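Local coordinates for protein endoglucanase (Clostridium thermocellum, PDB 2C4X) that is the PKD and CBM44 carbohydrate-binding portion of a cellulosomal enzyme probably active on cellulose, its CBM44 module recognising xyloglucan and beta-glucan chains, at residues P5-P10 / D79-S84; A9-F14 / I35-T40; F29-S34 / V73-T78. The protein carries 1 engineered substitution. All coordinates share one frame; numbering follows the deposited sequence.

Interaction 1 (P5-P10 / D79-S84); sequences PENQAP and DNQGAS. With CA (calcium ion), chain B.
Asn-7 and Asp-79 share a calcium ion and are also bonded directly to each other. In the metal shell, Asn-7 OD1 lies 2.4 Å from the calcium, and Asp-79 OD2, the backbone O of Gln-8 and a water ligand bind it too; Asp-36 and Asp-38 supply the remaining ligands.

Among the hydrogen bonds, Asn-7 ND2 donates to Asp-79 OD2 at 3.0 Å, with OD2 close to the amide plane and using its syn lone pair. With CG anti to the backbone N (chi1 178°), the Asn-7 amide extends toward the 79-84 turn, its oxygen on the metal and its nitrogen on a fellow ligand. The other carboxylate oxygen, Asp-79 OD1, is gripped from opposite faces by Gln-81 N at 2.9 Å and Ala-83 N at 3.0 Å, which holds the carboxylate in place. Two waters extend the network: one links Asn-7 OD1 to Gln-81 NE2, and the metal-bound one is held between Asn-80 OD1 and Gln-81 NE2.

Apolar packing is lighter: Ala-83 CB meets Ala-9 CB at 4.2 Å and Pro-10 CD at 4.3 Å.

The Asx turn of Asp-79, set within a type I beta turn, builds one wall of the calcium site at the end of the PKD domain far from CBM44.

Interaction 2 (A9-F14 / I35-T40); sequences APKAIF and IDEDGT. With CA (calcium ion), chain B.
Lys-11 and Ile-35 form a single antiparallel bridge in which both backbone groups of the hydrogen-bonded pair are satisfied. Lys-11 N donates to Ile-35 O at 2.7 Å along an almost straight line (175°), although the donor is tilted from the carbonyl plane. The return bond, from Ile-35 N to Lys-11 O, is longer at 3.0 Å and more bent, but its donor lies in the carbonyl plane.

Next to the bridge, Pro-10 has no N-H to offer, and its contact with Asp-36 is made through carbon: CA lies 3.4 Å from Asp-36 OD1, and CB also approaches that oxygen. The Asp-36 carboxylate has other partners. Its CG stands opposite the backbone N (chi1 -166°), which carries the carboxylate to the calcium, and chi2 of 36° turns both oxygens onto the ion, OD1 at 2.5 Å and OD2 at 2.4 Å, so that it chelates in bidentate fashion. OD1 also accepts from a water that donates a second bond to Ala-9 O and accepts from Glu-37 N. This single water therefore serves two acceptors and one donor across the two segments.

Asp-38 divides its work: OD1 binds the metal at 2.4 Å, while OD2 takes a probable hydrogen bond from Gln-8 N. Asn-7, Gln-8 and Asp-79 complete the protein share of the site. At the outer edge, Lys-11 and Glu-37 carry opposite charges, but NZ and OE2 stay 7.0 Å apart and form no salt bridge.

The negative charge gathered by the carboxylates is probably balanced chiefly by calcium, making the shape of the 35-40 loop likely to depend on the ion.

Interaction 3 (F29-S34 / V73-T78); sequences FNASNS and VKLIVT
The hydrophobic core between the two sheets of the PKD beta-sandwich is where Phe-29, Ala-31 and Ser-34 meet every second side chain of segment 73-78, part of strand 69-79. At the beginning of this segment, the Phe-29 ring comes from the opposite direction to Val-73, and its CE2 atom lies 3.9 Å from both methyls, CG1 and CG2. CG1 of Val-73 stands anti to the backbone N (chi1 180°) and CG2 beside it, a fork that presents both methyls to the end of the ring.

Further along, Leu-75 reaches across with CD2, which touches Ala-31 CB at 3.6 Å and lies 3.9 Å from Ser-34 OG. Trp-46 and Phe-14 pack against Leu-75 from the surrounding core. In this sandwich Phe-29 belongs to the three-stranded sheet and Val-73, Leu-75 and Val-77 to the four-stranded one, so the contact spans the interior between them.

Beyond strand 27-30 the chain folds into a type I beta turn from Ala-31 to Ser-34, overlapped at its start by an Asx turn of Asn-30. The turn brings Ser-34 back over Val-77, with OG 3.8 Å from CG2; OG of this buried serine accepts a hydrogen bond from Ile-13 N.

All three contacts lie in the PKD domain. Interactions 1 and 2 are neighbours, their centres about 8 Å apart, and share Ala-9 and Pro-10 together with the calcium and one of its water ligands. Interaction 3 sits deeper in the sandwich, its centre about 10 Å from that of interaction 2 and 16 Å from that of interaction 1. Along the chain the order is 5-14, 29-40 and then 73-84: segments 29-34 and 35-40 are consecutive, as are 73-78 and 79-84. Strand 69-79 thus runs from the core of interaction 3 into the metal site, joining the calcium-bound end of the domain to its hydrophobic interior.

Interaction 1 (P5-P10 / D79-S84)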
loop_
_atom_site.group_PDB
_atom_site.type_symbol
_atom_site.label_atom_id
_atom_site.label_comp_id
_atom_site.label_asym_id
_atom_site.label_seq_id
_atom_site.Cartn_x
_atom_site.Cartn_y
_atom_site.Cartn_z
ATOM N N PRO A 5 -2.589 49.584 16.861
ATOM C CA PRO A 5 -1.710 48.932 15.876
ATOM C C PRO A 5 -1.615 47.410 16.085
ATOM O O PRO A 5 -0.517 46.885 16.328
ATOM C CB PRO A 5 -0.344 49.608 16.112
ATOM C CG PRO A 5 -0.635 50.843 16.913
ATOM C CD PRO A 5 -1.858 50.533 17.720
ATOM N N GLU A 6 -2.756 46.724 15.962
ATOM C CA GLU A 6 -2.908 45.304 16.332
ATOM C C GLU A 6 -1.868 44.338 15.752
ATOM O O GLU A 6 -1.657 44.290 14.537
ATOM C CB GLU A 6 -4.316 44.817 15.964
ATOM C CG GLU A 6 -5.301 44.786 17.126
ATOM C CD GLU A 6 -5.261 43.472 17.904
ATOM O OE1 GLU A 6 -5.102 42.397 17.277
ATOM O OE2 GLU A 6 -5.409 43.517 19.149
ATOM N N ASN A 7 -1.246 43.553 16.629
ATOM C CA ASN A 7 -0.250 42.561 16.217
ATOM C C ASN A 7 -0.821 41.487 15.281
ATOM O O ASN A 7 -1.826 40.854 15.601
ATOM C CB ASN A 7 0.390 41.894 17.443
ATOM C CG ASN A 7 1.408 40.823 17.062
ATOM O OD1 ASN A 7 2.161 40.984 16.101
ATOM N ND2 ASN A 7 1.444 39.740 17.819
ATOM N N GLN A 8 -0.175 41.294 14.130
ATOM C CA GLN A 8 -0.517 40.193 13.225
ATOM C C GLN A 8 0.124 38.898 13.700
ATOM O O GLN A 8 1.320 38.878 14.058
ATOM C CB GLN A 8 -0.068 40.487 11.793
ATOM C CG GLN A 8 -0.770 41.659 11.161
ATOM C CD GLN A 8 -0.168 42.055 9.828
ATOM O OE1 GLN A 8 0.337 41.222 9.073
ATOM N NE2 GLN A 8 -0.219 43.333 9.535
ATOM N N ALA A 9 -0.666 37.823 13.704
ATOM C CA ALA A 9 -0.154 36.496 14.038
ATOM C C ALA A 9 0.776 36.009 12.922
ATOM O O ALA A 9 0.547 36.308 11.759
ATOM C CB ALA A 9 -1.296 35.506 14.270
ATOM N N PRO A 10 1.847 35.282 13.285
ATOM C CA PRO A 10 2.798 34.844 12.273
ATOM C C PRO A 10 2.166 33.789 11.355
ATOM O O PRO A 10 1.097 33.254 11.668
ATOM C CB PRO A 10 3.949 34.236 13.088
ATOM C CG PRO A 10 3.355 33.900 14.430
ATOM C CD PRO A 10 2.216 34.854 14.651
ATOM N N ASP A 79 5.326 34.377 17.625
ATOM C CA ASP A 79 6.096 35.595 17.372
ATOM C C ASP A 79 6.616 36.262 18.660
ATOM O O ASP A 79 6.366 35.771 19.776
ATOM C CB ASP A 79 5.319 36.571 16.466
ATOM C CG ASP A 79 4.135 37.226 17.158
ATOM O OD1 ASP A 79 4.071 37.242 18.396
ATOM O OD2 ASP A 79 3.262 37.767 16.451
ATOM N N ASN A 80 7.350 37.364 18.487
ATOM C CA ASN A 80 7.953 38.129 19.591
ATOM C C ASN A 80 6.954 38.742 20.589
ATOM O O ASN A 80 7.334 39.148 21.689
ATOM C CB ASN A 80 8.881 39.226 19.036
ATOM C CG ASN A 80 8.149 40.224 18.133
ATOM O OD1 ASN A 80 7.640 39.867 17.075
ATOM N ND2 ASN A 80 8.106 41.484 18.554
ATOM N N GLN A 81 5.683 38.797 20.203
ATOM C CA GLN A 81 4.629 39.327 21.050
ATOM C C GLN A 81 3.674 38.254 21.601
ATOM O O GLN A 81 2.661 38.581 22.215
ATOM C CB GLN A 81 3.867 40.405 20.290
ATOM C CG GLN A 81 4.617 41.735 20.240
ATOM C CD GLN A 81 3.967 42.737 19.320
ATOM O OE1 GLN A 81 3.358 43.695 19.781
ATOM N NE2 GLN A 81 4.086 42.523 18.010
ATOM N N GLY A 82 4.001 36.983 21.373
ATOM C CA GLY A 82 3.219 35.867 21.907
ATOM C C GLY A 82 2.014 35.393 21.105
ATOM O O GLY A 82 1.266 34.531 21.575
ATOM N N ALA A 83 1.811 35.942 19.905
ATOM C CA ALA A 83 0.766 35.444 19.009
ATOM C C ALA A 83 1.270 34.237 18.217
ATOM O O ALA A 83 2.457 34.145 17.885
ATOM C CB ALA A 83 0.271 36.549 18.051
ATOM N N SER A 84 0.366 33.314 17.919
ATOM C CA SER A 84 0.765 32.085 17.257
ATOM C C SER A 84 -0.198 31.625 16.166
ATOM O O SER A 84 -1.366 32.024 16.141
ATOM C CB SER A 84 0.999 30.978 18.286
ATOM O OG SER A 84 -0.180 30.729 19.014
HETATM CA CA CA B . 3.524 39.518 14.773
HETATM O O HOH W 1 3.018 43.953 16.077
HETATM O O HOH W 2 5.047 40.529 16.356
#

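Interaction 2 (A9-F14 / I35-T40)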
loop_
_atom_site.group_PDB
_atom_site.type_symbol
_atom_site.label_atom_id
_atom_site.label_comp_id
_atom_site.label_asym_id
_atom_site.label_seq_id
_atom_site.Cartn_x
_atom_site.Cartn_y
_atom_site.Cartn_z
ATOM N N ALA A 9 -0.666 37.823 13.704
ATOM C CA ALA A 9 -0.154 36.496 14.038
ATOM C C ALA A 9 0.776 36.009 12.922
ATOM O O ALA A 9 0.547 36.308 11.759
ATOM C CB ALA A 9 -1.296 35.506 14.270
ATOM N N PRO A 10 1.847 35.282 13.285
ATOM C CA PRO A 10 2.798 34.844 12.273
ATOM C C PRO A 10 2.166 33.789 11.355
ATOM O O PRO A 10 1.097 33.254 11.668
ATOM C CB PRO A 10 3.949 34.236 13.088
ATOM C CG PRO A 10 3.355 33.900 14.430
ATOM C CD PRO A 10 2.216 34.854 14.651
ATOM N N LYS A 11 2.806 33.507 10.232
ATOM C CA LYS A 11 2.319 32.446 9.349
ATOM C C LYS A 11 3.161 31.186 9.521
ATOM O O LYS A 11 4.389 31.241 9.469
ATOM C CB LYS A 11 2.233 32.933 7.905
ATOM C CG LYS A 11 1.134 34.023 7.765
ATOM C CD LYS A 11 0.697 34.350 6.335
ATOM C CE LYS A 11 -0.223 33.257 5.736
ATOM N NZ LYS A 11 -1.396 32.809 6.590
ATOM N N ALA A 12 2.478 30.077 9.793
ATOM C CA ALA A 12 3.103 28.801 10.085
ATOM C C ALA A 12 2.961 27.869 8.882
ATOM O O ALA A 12 1.870 27.691 8.318
ATOM C CB ALA A 12 2.476 28.173 11.322
ATOM N N ILE A 13 4.076 27.283 8.478
ATOM C CA ILE A 13 4.072 26.330 7.368
ATOM C C ILE A 13 5.341 25.503 7.479
ATOM O O ILE A 13 6.366 25.984 7.969
ATOM C CB ILE A 13 4.009 27.036 5.975
ATOM C CG1 ILE A 13 3.695 26.012 4.865
ATOM C CG2 ILE A 13 5.312 27.794 5.700
ATOM C CD1 ILE A 13 3.280 26.608 3.527
ATOM N N PHE A 14 5.263 24.254 7.043
ATOM C CA PHE A 14 6.459 23.439 6.931
ATOM C C PHE A 14 6.352 22.427 5.817
ATOM O O PHE A 14 5.252 22.097 5.372
ATOM C CB PHE A 14 6.808 22.760 8.269
ATOM C CG PHE A 14 5.849 21.670 8.681
ATOM C CD1 PHE A 14 4.750 21.958 9.492
ATOM C CD2 PHE A 14 6.062 20.352 8.281
ATOM C CE1 PHE A 14 3.865 20.944 9.887
ATOM C CE2 PHE A 14 5.183 19.336 8.662
ATOM C CZ PHE A 14 4.087 19.630 9.466
ATOM N N ILE A 35 6.797 32.878 8.697
ATOM C CA ILE A 35 7.209 34.276 8.804
ATOM C C ILE A 35 6.254 35.082 9.677
ATOM O O ILE A 35 5.052 34.835 9.682
ATOM C CB ILE A 35 7.384 34.929 7.382
ATOM C CG1 ILE A 35 7.952 36.352 7.488
ATOM C CG2 ILE A 35 6.079 34.849 6.576
ATOM C CD1 ILE A 35 8.483 36.920 6.155
ATOM N N ASP A 36 6.808 36.009 10.453
ATOM C CA ASP A 36 6.000 37.034 11.076
ATOM C C ASP A 36 6.152 38.303 10.250
ATOM O O ASP A 36 7.266 38.791 10.047
ATOM C CB ASP A 36 6.393 37.278 12.532
ATOM C CG ASP A 36 5.351 38.074 13.272
ATOM O OD1 ASP A 36 4.149 37.869 12.999
ATOM O OD2 ASP A 36 5.708 38.916 14.122
ATOM N N GLU A 37 5.028 38.823 9.768
ATOM C CA GLU A 37 5.035 39.968 8.873
ATOM C C GLU A 37 5.373 41.295 9.563
ATOM O O GLU A 37 5.935 42.193 8.928
ATOM C CB GLU A 37 3.701 40.071 8.122
ATOM C CG GLU A 37 3.257 38.757 7.458
ATOM C CD GLU A 37 4.096 38.378 6.244
ATOM O OE1 GLU A 37 4.884 39.213 5.748
ATOM O OE2 GLU A 37 3.953 37.234 5.771
ATOM N N ASP A 38 5.035 41.414 10.848
ATOM C CA ASP A 38 5.220 42.676 11.567
ATOM C C ASP A 38 6.143 42.533 12.785
ATOM O O ASP A 38 6.151 43.387 13.678
ATOM C CB ASP A 38 3.861 43.279 11.970
ATOM C CG ASP A 38 3.084 42.391 12.946
ATOM O OD1 ASP A 38 3.504 41.239 13.171
ATOM O OD2 ASP A 38 2.046 42.833 13.483
ATOM N N GLY A 39 6.925 41.461 12.814
ATOM C CA GLY A 39 7.833 41.205 13.925
ATOM C C GLY A 39 8.770 40.085 13.551
ATOM O O GLY A 39 9.191 39.989 12.398
ATOM N N THR A 40 9.094 39.241 14.527
ATOM C CA THR A 40 9.952 38.085 14.304
ATOM C C THR A 40 9.356 36.844 14.970
ATOM O O THR A 40 8.561 36.953 15.901
ATOM C CB THR A 40 11.391 38.319 14.839
ATOM O OG1 THR A 40 11.336 38.651 16.230
ATOM C CG2 THR A 40 12.083 39.469 14.089
HETATM CA CA CA B . 3.524 39.518 14.773
HETATM O O HOH W 3 2.522 38.232 10.802
HETATM O O HOH W 2 5.047 40.529 16.356
#

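Interaction 3 (F29-S34 / V73-T78)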
loop_
_atom_site.group_PDB
_atom_site.type_symbol
_atom_site.label_atom_id
_atom_site.label_comp_id
_atom_site.label_asym_id
_atom_site.label_seq_id
_atom_site.Cartn_x
_atom_site.Cartn_y
_atom_site.Cartn_z
ATOM N N PHE A 29 12.286 18.241 9.098
ATOM C CA PHE A 29 11.143 19.139 8.983
ATOM C C PHE A 29 11.667 20.552 8.826
ATOM O O PHE A 29 12.542 20.989 9.578
ATOM C CB PHE A 29 10.230 19.029 10.217
ATOM C CG PHE A 29 9.561 17.686 10.352
ATOM C CD1 PHE A 29 10.173 16.654 11.067
ATOM C CD2 PHE A 29 8.323 17.452 9.759
ATOM C CE1 PHE A 29 9.543 15.406 11.207
ATOM C CE2 PHE A 29 7.691 16.210 9.869
ATOM C CZ PHE A 29 8.301 15.183 10.598
ATOM N N ASN A 30 11.130 21.261 7.845
ATOM C CA ASN A 30 11.651 22.567 7.486
ATOM C C ASN A 30 10.539 23.613 7.499
ATOM O O ASN A 30 9.720 23.674 6.590
ATOM C CB ASN A 30 12.333 22.479 6.114
ATOM C CG ASN A 30 13.075 23.741 5.742
ATOM O OD1 ASN A 30 12.674 24.843 6.105
ATOM N ND2 ASN A 30 14.169 23.586 5.005
ATOM N N ALA A 31 10.515 24.428 8.549
ATOM C CA ALA A 31 9.515 25.488 8.697
ATOM C C ALA A 31 10.022 26.856 8.233
ATOM O O ALA A 31 9.495 27.889 8.651
ATOM C CB ALA A 31 9.057 25.564 10.152
ATOM N N SER A 32 11.034 26.867 7.370
ATOM C CA SER A 32 11.733 28.108 7.024
ATOM C C SER A 32 10.901 29.120 6.223
ATOM O O SER A 32 11.263 30.295 6.161
ATOM C CB SER A 32 13.058 27.815 6.317
ATOM O OG SER A 32 12.825 27.327 5.013
ATOM N N ASN A 33 9.788 28.681 5.633
ATOM C CA ASN A 33 8.886 29.638 4.982
ATOM C C ASN A 33 7.866 30.260 5.920
ATOM O O ASN A 33 7.091 31.123 5.498
ATOM C CB ASN A 33 8.230 29.067 3.719
ATOM C CG ASN A 33 9.238 28.840 2.598
ATOM O OD1 ASN A 33 9.118 27.887 1.834
ATOM N ND2 ASN A 33 10.243 29.710 2.506
ATOM N N SER A 34 7.880 29.832 7.185
ATOM C CA SER A 34 7.132 30.513 8.243
ATOM C C SER A 34 7.680 31.932 8.409
ATOM O O SER A 34 8.888 32.164 8.282
ATOM C CB SER A 34 7.225 29.765 9.583
ATOM O OG SER A 34 6.706 28.449 9.483
ATOM N N VAL A 73 1.584 15.765 12.133
ATOM C CA VAL A 73 2.634 16.626 12.668
ATOM C C VAL A 73 2.074 18.035 12.710
ATOM O O VAL A 73 1.672 18.575 11.677
ATOM C CB VAL A 73 3.934 16.556 11.821
ATOM C CG1 VAL A 73 5.037 17.491 12.403
ATOM C CG2 VAL A 73 4.419 15.105 11.738
ATOM N N LYS A 74 1.990 18.594 13.920
ATOM C CA LYS A 74 1.497 19.942 14.115
ATOM C C LYS A 74 2.639 20.878 14.480
ATOM O O LYS A 74 3.389 20.619 15.425
ATOM C CB LYS A 74 0.415 19.984 15.206
ATOM C CG LYS A 74 -0.120 21.394 15.485
ATOM C CD LYS A 74 -1.215 21.341 16.531
ATOM C CE LYS A 74 -1.989 22.639 16.599
ATOM N NZ LYS A 74 -2.908 22.663 17.797
ATOM N N LEU A 75 2.762 21.969 13.724
ATOM C CA LEU A 75 3.712 23.016 14.049
ATOM C C LEU A 75 2.964 24.222 14.570
ATOM O O LEU A 75 2.008 24.679 13.945
ATOM C CB LEU A 75 4.507 23.433 12.805
ATOM C CG LEU A 75 5.294 24.755 12.870
ATOM C CD1 LEU A 75 6.516 24.615 13.799
ATOM C CD2 LEU A 75 5.716 25.194 11.456
ATOM N N ILE A 76 3.420 24.750 15.702
ATOM C CA ILE A 76 2.983 26.052 16.172
ATOM C C ILE A 76 4.169 27.023 16.158
ATOM O O ILE A 76 5.241 26.748 16.707
ATOM C CB ILE A 76 2.348 25.982 17.578
ATOM C CG1 ILE A 76 1.102 25.087 17.563
ATOM C CG2 ILE A 76 1.967 27.388 18.086
ATOM C CD1 ILE A 76 0.592 24.694 18.956
ATOM N N VAL A 77 3.944 28.168 15.528
ATOM C CA VAL A 77 4.929 29.222 15.412
ATOM C C VAL A 77 4.458 30.400 16.259
ATOM O O VAL A 77 3.300 30.822 16.158
ATOM C CB VAL A 77 5.080 29.621 13.913
ATOM C CG1 VAL A 77 5.787 30.933 13.754
ATOM C CG2 VAL A 77 5.810 28.535 13.142
ATOM N N THR A 78 5.349 30.930 17.098
ATOM C CA THR A 78 4.996 32.011 17.999
ATOM C C THR A 78 5.917 33.191 17.747
ATOM O O THR A 78 7.132 33.020 17.646
ATOM C CB THR A 78 5.077 31.551 19.480
ATOM O OG1 THR A 78 4.303 30.354 19.633
ATOM C CG2 THR A 78 4.568 32.620 20.454
#